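PDB 4XXL: cytochrome c class I from Sideroxydans lithotrophicus, which binds heme c covalently and probably shuttles electrons during lithoautotrophic growth. Local coordinates for residues 32-37 / 107-112; 77-82 / 96-101. All blocks are in the same frame, centred on the assembly; numbering follows the deposited sequence. Where two conformers were deposited one is given.

Interaction 1 (32-37 / 107-112); sequences DAAKSL and IKNLVD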
ATOM      1  N   ASP A  32      11.945  -5.329   6.814  1.00 16.69           N
ATOM      2  CA  ASP A  32      12.410  -6.230   5.773  1.00 17.48           C
ATOM      3  C   ASP A  32      11.251  -7.077   5.230  1.00 14.90           C
ATOM      4  O   ASP A  32      11.163  -7.340   4.024  1.00 16.04           O
ATOM      5  CB  ASP A  32      13.508  -7.192   6.317  1.00 21.65           C
ATOM      6  CG  ASP A  32      14.898  -6.552   6.408  1.00 29.38           C
ATOM      7  OD1 ASP A  32      15.037  -5.332   6.161  1.00 31.16           O
ATOM      8  OD2 ASP A  32      15.852  -7.312   6.744  1.00 37.58           O
ATOM      9  N   ALA A  33      10.368  -7.509   6.134  1.00 14.51           N
ATOM     10  CA  ALA A  33       9.279  -8.385   5.722  1.00 14.68           C
ATOM     11  C   ALA A  33       8.287  -7.596   4.911  1.00 12.84           C
ATOM     12  O   ALA A  33       7.767  -8.096   3.950  1.00 14.06           O
ATOM     13  CB  ALA A  33       8.578  -9.019   6.903  1.00 15.28           C
ATOM     14  N   ALA A  34       8.083  -6.352   5.336  1.00 13.18           N
ATOM     15  CA  ALA A  34       7.210  -5.483   4.538  1.00 13.67           C
ATOM     16  C   ALA A  34       7.732  -5.249   3.104  1.00 13.30           C
ATOM     17  O   ALA A  34       7.005  -5.412   2.117  1.00 13.08           O
ATOM     18  CB  ALA A  34       6.997  -4.167   5.252  1.00 14.38           C
ATOM     19  N   LYS A  35       8.999  -4.856   2.971  1.00 13.65           N
ATOM     20  CA  LYS A  35       9.598  -4.606   1.668  1.00 14.16           C
ATOM     21  C   LYS A  35       9.652  -5.910   0.810  1.00 13.65           C
ATOM     22  O   LYS A  35       9.426  -5.879  -0.394  1.00 14.58           O
ATOM     23  CB  LYS A  35      10.979  -3.940   1.799  1.00 15.97           C
ATOM     24  CG  LYS A  35      10.900  -2.652   2.562  1.00 17.45           C
ATOM     25  CD  LYS A  35      12.147  -1.805   2.597  1.00 20.92           C
ATOM     26  CE  LYS A  35      12.208  -1.006   1.327  1.00 20.35           C
ATOM     27  NZ  LYS A  35      13.397  -0.110   1.414  1.00 21.60           N
ATOM     28  N   SER A  36       9.927  -7.047   1.446  1.00 13.55           N
ATOM     29  CA  SER A  36       9.861  -8.331   0.778  1.00 15.40           C
ATOM     30  C   SER A  36       8.446  -8.615   0.164  1.00 13.40           C
ATOM     31  O   SER A  36       8.293  -8.987  -1.000  1.00 14.87           O
ATOM     32  CB  SER A  36      10.306  -9.432   1.743  1.00 17.72           C
ATOM     33  OG  SER A  36      10.140 -10.703   1.160  1.00 23.40           O
ATOM     34  N   LEU A  37       7.402  -8.421   0.984  1.00 13.25           N
ATOM     35  CA  LEU A  37       6.045  -8.637   0.499  1.00 13.98           C
ATOM     36  C   LEU A  37       5.688  -7.676  -0.663  1.00 13.63           C
ATOM     37  O   LEU A  37       5.037  -8.057  -1.662  1.00 14.09           O
ATOM     38  CB  LEU A  37       5.055  -8.512   1.660  1.00 14.29           C
ATOM     39  CG  LEU A  37       3.647  -9.019   1.329  1.00 14.93           C
ATOM     40  CD1 LEU A  37       3.638 -10.522   1.086  1.00 16.38           C
ATOM     41  CD2 LEU A  37       2.691  -8.666   2.425  1.00 14.97           C
ATOM     42  N   ILE A 107       0.111  -8.888   5.658  1.00 12.18           N
ATOM     43  CA  ILE A 107      -0.589  -7.779   4.975  1.00 12.40           C
ATOM     44  C   ILE A 107      -0.660  -6.608   5.963  1.00 13.24           C
ATOM     45  O   ILE A 107      -0.354  -5.453   5.621  1.00 12.09           O
ATOM     46  CB  ILE A 107      -1.943  -8.217   4.493  1.00 13.70           C
ATOM     47  CG1 ILE A 107      -1.799  -9.118   3.278  1.00 14.32           C
ATOM     48  CG2 ILE A 107      -2.799  -7.026   4.097  1.00 13.46           C
ATOM     49  CD1 ILE A 107      -3.027  -9.915   2.889  1.00 15.89           C
ATOM     50  N   LYS A 108      -1.019  -6.899   7.210  1.00 11.67           N
ATOM     51  CA  LYS A 108      -1.079  -5.873   8.278  1.00 13.76           C
ATOM     52  C   LYS A 108       0.292  -5.192   8.456  1.00 12.27           C
ATOM     53  O   LYS A 108       0.416  -3.999   8.636  1.00 12.65           O
ATOM     54  CB  LYS A 108      -1.562  -6.481   9.620  1.00 14.82           C
ATOM     55  CG  LYS A 108      -1.715  -5.466  10.736  1.00 17.77           C
ATOM     56  CD  LYS A 108      -2.239  -6.093  12.032  1.00 19.61           C
ATOM     57  CE  LYS A 108      -2.384  -5.124  13.186  1.00 22.82           C
ATOM     58  NZ  LYS A 108      -1.120  -4.369  13.471  1.00 25.33           N
ATOM     59  N   ASN A 109       1.340  -6.004   8.494  1.00 12.14           N
ATOM     60  CA  ASN A 109       2.670  -5.457   8.673  1.00 11.64           C
ATOM     61  C   ASN A 109       3.075  -4.565   7.499  1.00 11.54           C
ATOM     62  O   ASN A 109       3.666  -3.472   7.690  1.00 11.08           O
ATOM     63  CB  ASN A 109       3.678  -6.605   8.832  1.00 12.64           C
ATOM     64  CG  ASN A 109       5.069  -6.113   9.020  1.00 14.31           C
ATOM     65  OD1 ASN A 109       5.378  -5.521  10.034  1.00 15.62           O
ATOM     66  ND2 ASN A 109       5.903  -6.321   8.020  1.00 14.75           N
ATOM     67  N   LEU A 110       2.686  -4.938   6.299  1.00 11.59           N
ATOM     68  CA  LEU A 110       2.988  -4.084   5.146  1.00 11.52           C
ATOM     69  C   LEU A 110       2.212  -2.724   5.204  1.00 10.82           C
ATOM     70  O   LEU A 110       2.814  -1.668   4.998  1.00 11.56           O
ATOM     71  CB  LEU A 110       2.634  -4.757   3.843  1.00 13.06           C
ATOM     72  CG  LEU A 110       2.686  -3.899   2.577  1.00 12.75           C
ATOM     73  CD1 LEU A 110       4.035  -3.252   2.329  1.00 13.58           C
ATOM     74  CD2 LEU A 110       2.372  -4.784   1.398  1.00 14.67           C
ATOM     75  N   VAL A 111       0.935  -2.752   5.554  1.00  9.90           N
ATOM     76  CA  VAL A 111       0.131  -1.552   5.748  1.00 11.30           C
ATOM     77  C   VAL A 111       0.759  -0.681   6.809  1.00 11.60           C
ATOM     78  O   VAL A 111       0.876   0.536   6.668  1.00 12.24           O
ATOM     79  CB  VAL A 111      -1.342  -1.932   6.050  1.00 11.23           C
ATOM     80  CG1 VAL A 111      -2.181  -0.721   6.553  1.00 13.24           C
ATOM     81  CG2 VAL A 111      -1.968  -2.460   4.745  1.00 13.70           C
ATOM     82  N   ASP A 112       1.144  -1.301   7.914  1.00 12.39           N
ATOM     83  CA  ASP A 112       1.710  -0.532   9.031  1.00 12.59           C
ATOM     84  C   ASP A 112       3.015   0.168   8.603  1.00 11.25           C
ATOM     85  O   ASP A 112       3.282   1.333   8.961  1.00 11.88           O
ATOM     86  CB  ASP A 112       1.922  -1.375  10.284  1.00 13.98           C
ATOM     87  CG  ASP A 112       0.634  -1.840  10.926  1.00 15.99           C
ATOM     88  OD1 ASP A 112      -0.433  -1.260  10.658  1.00 18.40           O
ATOM     89  OD2 ASP A 112       0.716  -2.766  11.729  1.00 20.79           O
TER

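Interaction 2 (77-82 / 96-101); sequences HHVTSG and KNINGK. With HEC (heme c), chain B.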
ATOM      1  N   HIS A  77      -8.289  -2.955   3.697  1.00 11.61           N
ATOM      2  CA  HIS A  77      -9.384  -3.049   2.761  1.00 13.57           C
ATOM      3  C   HIS A  77      -8.968  -2.716   1.342  1.00 12.10           C
ATOM      4  O   HIS A  77      -9.237  -3.465   0.409  1.00 13.05           O
ATOM      5  CB  HIS A  77     -10.558  -2.175   3.203  1.00 14.46           C
ATOM      6  CG  HIS A  77     -11.649  -2.138   2.211  1.00 17.41           C
ATOM      7  ND1 HIS A  77     -12.607  -3.123   2.114  1.00 20.85           N
ATOM      8  CD2 HIS A  77     -11.916  -1.255   1.225  1.00 21.55           C
ATOM      9  CE1 HIS A  77     -13.436  -2.831   1.127  1.00 21.59           C
ATOM     10  NE2 HIS A  77     -13.036  -1.703   0.568  1.00 24.58           N
ATOM     11  N   HIS A  78      -8.249  -1.635   1.185  1.00 11.15           N
ATOM     12  CA  HIS A  78      -7.863  -1.202  -0.147  1.00 13.25           C
ATOM     13  C   HIS A  78      -7.031  -2.253  -0.887  1.00 12.02           C
ATOM     14  O   HIS A  78      -7.193  -2.419  -2.086  1.00 13.50           O
ATOM     15  CB  HIS A  78      -7.011   0.065  -0.052  1.00 13.06           C
ATOM     16  CG  HIS A  78      -6.440   0.489  -1.364  1.00 13.06           C
ATOM     17  ND1 HIS A  78      -5.158   0.212  -1.766  1.00 16.25           N
ATOM     18  CD2 HIS A  78      -7.030   1.136  -2.398  1.00 14.59           C
ATOM     19  CE1 HIS A  78      -4.985   0.675  -2.982  1.00 16.07           C
ATOM     20  NE2 HIS A  78      -6.082   1.283  -3.362  1.00 15.51           N
ATOM     21  N   VAL A  79      -6.118  -2.923  -0.191  1.00 11.04           N
ATOM     22  CA  VAL A  79      -5.253  -3.909  -0.858  1.00 12.34           C
ATOM     23  C   VAL A  79      -5.815  -5.321  -1.035  1.00 12.31           C
ATOM     24  O   VAL A  79      -5.173  -6.195  -1.667  1.00 12.31           O
ATOM     25  CB  VAL A  79      -3.912  -3.913  -0.154  1.00 13.88           C
ATOM     26  CG1 VAL A  79      -3.910  -4.692   1.152  1.00 15.57           C
ATOM     27  CG2 VAL A  79      -2.779  -4.306  -1.101  1.00 16.20           C
ATOM     28  N   THR A  80      -6.978  -5.541  -0.439  1.00 11.08           N
ATOM     29  CA  THR A  80      -7.646  -6.852  -0.467  1.00 13.44           C
ATOM     30  C   THR A  80      -9.005  -6.822  -1.145  1.00 13.48           C
ATOM     31  O   THR A  80      -9.751  -7.797  -1.025  1.00 15.18           O
ATOM     32  CB  THR A  80      -7.772  -7.453   0.973  1.00 13.00           C
ATOM     33  OG1 THR A  80      -8.595  -6.605   1.753  1.00 13.37           O
ATOM     34  CG2 THR A  80      -6.409  -7.718   1.648  1.00 14.01           C
ATOM     35  N   SER A  81      -9.396  -5.723  -1.801  0.50 13.42           N
ATOM     36  CA  SER A  81     -10.728  -5.620  -2.466  0.50 13.52           C
ATOM     37  C   SER A  81     -10.756  -5.475  -3.989  0.50 13.28           C
ATOM     38  O   SER A  81     -11.776  -5.767  -4.596  0.50 14.88           O
ATOM     39  CB  SER A  81     -11.531  -4.453  -1.913  0.50 14.36           C
ATOM     40  OG  SER A  81     -10.803  -3.257  -2.003  0.50 14.46           O
ATOM     41  N   GLY A  82      -9.691  -4.985  -4.602  1.00 12.77           N
ATOM     42  CA  GLY A  82      -9.729  -4.737  -6.052  1.00 14.03           C
ATOM     43  C   GLY A  82     -10.660  -3.703  -6.539  1.00 14.54           C
ATOM     44  O   GLY A  82     -11.270  -3.868  -7.645  1.00 16.50           O
ATOM     45  N   LYS A  96      -4.494  -3.926  -7.689  1.00 10.06           N
ATOM     46  CA  LYS A  96      -3.829  -5.182  -7.250  1.00 10.64           C
ATOM     47  C   LYS A  96      -4.501  -5.666  -5.949  1.00 11.38           C
ATOM     48  O   LYS A  96      -4.709  -4.873  -5.017  1.00 11.21           O
ATOM     49  CB  LYS A  96      -2.350  -4.936  -7.024  1.00 12.83           C
ATOM     50  CG  LYS A  96      -1.597  -6.158  -6.511  1.00 15.62           C
ATOM     51  CD  LYS A  96      -1.527  -7.191  -7.569  1.00 16.97           C
ATOM     52  CE  LYS A  96      -0.614  -8.338  -7.144  1.00 19.71           C
ATOM     53  NZ  LYS A  96      -0.625  -9.382  -8.181  1.00 23.37           N
ATOM     54  N   ASN A  97      -4.933  -6.916  -5.938  1.00 11.39           N
ATOM     55  CA  ASN A  97      -5.644  -7.482  -4.798  1.00 11.71           C
ATOM     56  C   ASN A  97      -4.806  -8.629  -4.266  1.00 11.29           C
ATOM     57  O   ASN A  97      -4.676  -9.643  -4.974  1.00 12.95           O
ATOM     58  CB  ASN A  97      -7.015  -7.954  -5.255  1.00 11.82           C
ATOM     59  CG  ASN A  97      -7.823  -8.509  -4.166  1.00 12.19           C
ATOM     60  OD1 ASN A  97      -7.331  -8.803  -3.076  1.00 11.95           O
ATOM     61  ND2 ASN A  97      -9.065  -8.689  -4.440  1.00 14.16           N
ATOM     62  N   ILE A  98      -4.293  -8.500  -3.060  1.00 11.09           N
ATOM     63  CA  ILE A  98      -3.495  -9.562  -2.489  1.00 12.62           C
ATOM     64  C   ILE A  98      -4.282 -10.449  -1.487  1.00 13.20           C
ATOM     65  O   ILE A  98      -3.662 -11.267  -0.731  1.00 12.56           O
ATOM     66  CB  ILE A  98      -2.159  -9.062  -1.901  1.00 14.85           C
ATOM     67  CG1 ILE A  98      -2.407  -8.057  -0.805  1.00 17.25           C
ATOM     68  CG2 ILE A  98      -1.279  -8.523  -3.052  1.00 16.09           C
ATOM     69  CD1 ILE A  98      -1.122  -7.608  -0.118  1.00 18.36           C
ATOM     70  N   ASN A  99      -5.601 -10.343  -1.484  1.00 12.22           N
ATOM     71  CA  ASN A  99      -6.426 -11.201  -0.615  1.00 13.63           C
ATOM     72  C   ASN A  99      -6.167 -12.673  -0.964  1.00 14.25           C
ATOM     73  O   ASN A  99      -6.207 -13.050  -2.116  1.00 15.65           O
ATOM     74  CB  ASN A  99      -7.843 -10.825  -0.711  1.00 13.33           C
ATOM     75  CG  ASN A  99      -8.676 -11.267   0.495  1.00 13.20           C
ATOM     76  OD1 ASN A  99      -8.185 -11.321   1.626  1.00 16.15           O
ATOM     77  ND2 ASN A  99      -9.927 -11.539   0.242  1.00 16.96           N
ATOM     78  N   GLY A 100      -5.786 -13.451   0.045  1.00 15.25           N
ATOM     79  CA  GLY A 100      -5.493 -14.858  -0.174  1.00 15.85           C
ATOM     80  C   GLY A 100      -4.105 -15.136  -0.713  1.00 18.49           C
ATOM     81  O   GLY A 100      -3.727 -16.299  -0.869  1.00 20.38           O
ATOM     82  N   LYS A 101      -3.313 -14.096  -0.966  1.00 17.13           N
ATOM     83  CA  LYS A 101      -1.952 -14.259  -1.519  1.00 18.25           C
ATOM     84  C   LYS A 101      -0.849 -14.106  -0.476  1.00 17.29           C
ATOM     85  O   LYS A 101       0.339 -14.316  -0.751  1.00 17.77           O
ATOM     86  CB  LYS A 101      -1.672 -13.292  -2.657  1.00 20.18           C
ATOM     87  CG  LYS A 101      -2.593 -13.440  -3.838  1.00 24.87           C
ATOM     88  CD  LYS A 101      -2.959 -14.872  -4.212  1.00 29.30           C
ATOM     89  CE  LYS A 101      -3.991 -14.876  -5.359  1.00 35.58           C
ATOM     90  NZ  LYS A 101      -3.472 -14.155  -6.554  1.00 39.03           N
TER
HETATM   91 FE   HEC B 201      -1.259   0.691  -5.467  1.00  9.92          FE
HETATM   92  CHA HEC B 201      -3.166   3.498  -4.704  1.00 10.67           C
HETATM   93  CHB HEC B 201      -0.686   0.145  -2.106  1.00 10.88           C
HETATM   94  CHC HEC B 201       0.187  -2.355  -6.214  1.00  9.80           C
HETATM   95  CHD HEC B 201      -1.257   1.526  -8.731  1.00 11.09           C
HETATM   96  NA  HEC B 201      -1.881   1.636  -3.744  1.00 10.94           N
HETATM   97  C1A HEC B 201      -2.572   2.792  -3.667  1.00 11.23           C
HETATM   98  C2A HEC B 201      -2.622   3.160  -2.297  1.00 10.12           C
HETATM   99  C3A HEC B 201      -1.903   2.219  -1.599  1.00 10.67           C
HETATM  100  C4A HEC B 201      -1.425   1.252  -2.525  1.00  9.93           C
HETATM  101  CMA HEC B 201      -1.604   2.179  -0.132  1.00 11.38           C
HETATM  102  CAA HEC B 201      -3.352   4.402  -1.788  1.00 10.14           C
HETATM  103  CBA HEC B 201      -4.800   4.055  -1.526  1.00 11.10           C
HETATM  104  CGA HEC B 201      -5.599   5.180  -0.889  1.00 13.97           C
HETATM  105  O1A HEC B 201      -5.164   6.340  -0.919  1.00 15.49           O
HETATM  106  O2A HEC B 201      -6.644   4.881  -0.221  1.00 16.56           O
HETATM  107  NB  HEC B 201      -0.407  -0.802  -4.398  1.00  8.80           N
HETATM  108  C1B HEC B 201      -0.275  -0.832  -3.028  1.00  9.83           C
HETATM  109  C2B HEC B 201       0.357  -2.054  -2.645  1.00  9.95           C
HETATM  110  C3B HEC B 201       0.602  -2.786  -3.744  1.00 10.71           C
HETATM  111  C4B HEC B 201       0.104  -2.012  -4.874  1.00  9.56           C
HETATM  112  CMB HEC B 201       0.650  -2.445  -1.225  1.00 11.12           C
HETATM  113  CAB HEC B 201       1.127  -4.160  -3.888  1.00 10.13           C
HETATM  114  CBB HEC B 201       0.262  -5.083  -3.255  1.00 12.08           C
HETATM  115  NC  HEC B 201      -0.611  -0.226  -7.213  1.00 10.36           N
HETATM  116  C1C HEC B 201      -0.091  -1.480  -7.225  1.00  9.90           C
HETATM  117  C2C HEC B 201       0.280  -1.684  -8.569  1.00 10.35           C
HETATM  118  C3C HEC B 201      -0.021  -0.576  -9.337  1.00 10.99           C
HETATM  119  C4C HEC B 201      -0.642   0.322  -8.418  1.00 11.03           C
HETATM  120  CMC HEC B 201       0.990  -2.911  -9.007  1.00 10.44           C
HETATM  121  CAC HEC B 201       0.258  -0.370 -10.818  1.00 11.49           C
HETATM  122  CBC HEC B 201      -0.204  -1.321 -11.736  1.00 12.57           C
HETATM  123  ND  HEC B 201      -2.089   2.135  -6.474  1.00  8.74           N
HETATM  124  C1D HEC B 201      -1.960   2.360  -7.829  1.00 10.43           C
HETATM  125  C2D HEC B 201      -2.727   3.557  -8.256  1.00 11.26           C
HETATM  126  C3D HEC B 201      -3.234   4.065  -7.141  1.00 11.78           C
HETATM  127  C4D HEC B 201      -2.811   3.211  -6.014  1.00 10.59           C
HETATM  128  CMD HEC B 201      -2.837   4.066  -9.642  1.00 11.46           C
HETATM  129  CAD HEC B 201      -4.069   5.350  -7.004  1.00 15.45           C
HETATM  130  CBD HEC B 201      -5.535   5.053  -7.125  1.00 19.05           C
HETATM  131  CGD HEC B 201      -6.469   6.263  -7.017  1.00 25.23           C
HETATM  132  O1D HEC B 201      -6.130   7.348  -6.451  1.00 30.14           O
HETATM  133  O2D HEC B 201      -7.644   6.124  -7.451  1.00 26.62           O
HETATM  134  O   HOH W   1      -7.158  -4.371  -3.839  1.00 11.93           O
HETATM  135  O   HOH W   2     -11.694  -9.052  -2.946  1.00 39.37           O

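Interaction 1 (32-37 / 107-112)
The amide nitrogen ND2 of Asn109 lies against the first turn of helix 31-40, beside Ala33 and Ala34, and donates a hydrogen bond to the carbonyl O of Asp30. With CG anti to the backbone N (chi1 -180°), the Asn109 side chain is directed at the start of the other helix. ND2 reaches both methyl groups, 3.7 Å from CB of Ala34 and 4.0 Å from CB of Ala33, and comes near Ala34 N, a fellow donor that cannot bond to it. Asp30 serves both partners, since its carboxylate oxygen OD1 also takes a hydrogen bond from the backbone N of Ala33. The axes of 32-37 and 107-112 approach to 8.6 Å at an angle of 101°. This is the crossing of N- and C-terminal helices that marks the class I cytochrome c fold. Ala34 lies at the crossing, its CA only 4.5 Å from CA of Leu110, and its small methyl group lets the backbones come so close. Leu110 forks over this site: CD1 reaches to 3.7 Å from the carbonyl O of Ala34, while CD2 meets CD2 of Leu37 at 4.0 Å, the two leucines lying obliquely across one another. Leu110 also touches the heme, so this one residue carries the crossing to the pocket. The same Leu37 methyl approaches the backbone of Ile107, and Trp113 also touches Ala34. Away from helix 31-40, toward helix 71-81, Asp112 OD2 accepts from Lys108 NZ at 3.0 Å on its syn lone pair, in a salt bridge, and Lys108 forms a second one with Glu72.

Interaction 2 (77-82 / 96-101)
Val79 CG2 stands anti to its own backbone N, and Ile98 turns CG1 between its backbone N and carbonyl carbon (chi1 60°), which brings the two branches together at 3.8 Å from Val79 CG2 to Ile98 CG1. The joint lies between the C-terminal part of helix 71-81 and the loop after His95, an axial ligand of the heme iron, and its core is a backbone bond backed by an Asx turn at Asn97. Ile98 N donates to Val79 O at 2.8 Å with an N-H...O angle of 166°, arriving nearly end-on to the carbonyl. In the turn, Asn97 OD1 accepts from Asn99 N at 2.8 Å, the donor tilted 26° from the amide plane. The amide thus folds back over its own loop and lies against the Thr80 peptide, and its ND2 is joined to Thr80 O through a water. Replacing Asn97 with an alanine would probably leave Asn99 N without this acceptor and break the water link to Thr80 O, setting the loop freer to move. Beyond the turn, Asn99 CB packs against Thr80 CB at 3.8 Å, while Thr80 OG1 is hydrogen-bonded to the carbonyl O of Ile76. The heme closes the inner side: its vinyl-derived carbon CBB touches both Val79 CG2 and Ile98 CG2, and Lys96 CB packs near the meso carbon CHC. His78 takes the propionate carbon CBA over the centre of its ring, 3.5 Å above the plane; its CE1 reaches the porphyrin, 3.3 Å from HEC C1A, and its ring meets that of His95. A second water bridges the segments, donating to His78 O and Lys96 O and accepting from Gly82 N at 2.7 Å.

From the N terminus, helix 31-40 enters interaction 1 first: its segment 32-37 meets 107-112 on helix 104-115, the two being 70 residues apart at their closest ends. The long loop between them carries Cys43, Cys46 and His47 of the heme attachment site, helix 58-65 and helix 71-81. Interaction 2 is nested inside it: the end of helix 71-81 meets the loop 96-101, closing a short loop that holds the hairpin of strands 84-86 and 92-94 and the axial ligand His95. The contacts are not separate. Ile107 in helix 104-115 packs on Ile98 and Val79, so the last helix joins the N-terminal crossing to the His95 side of the heme pocket.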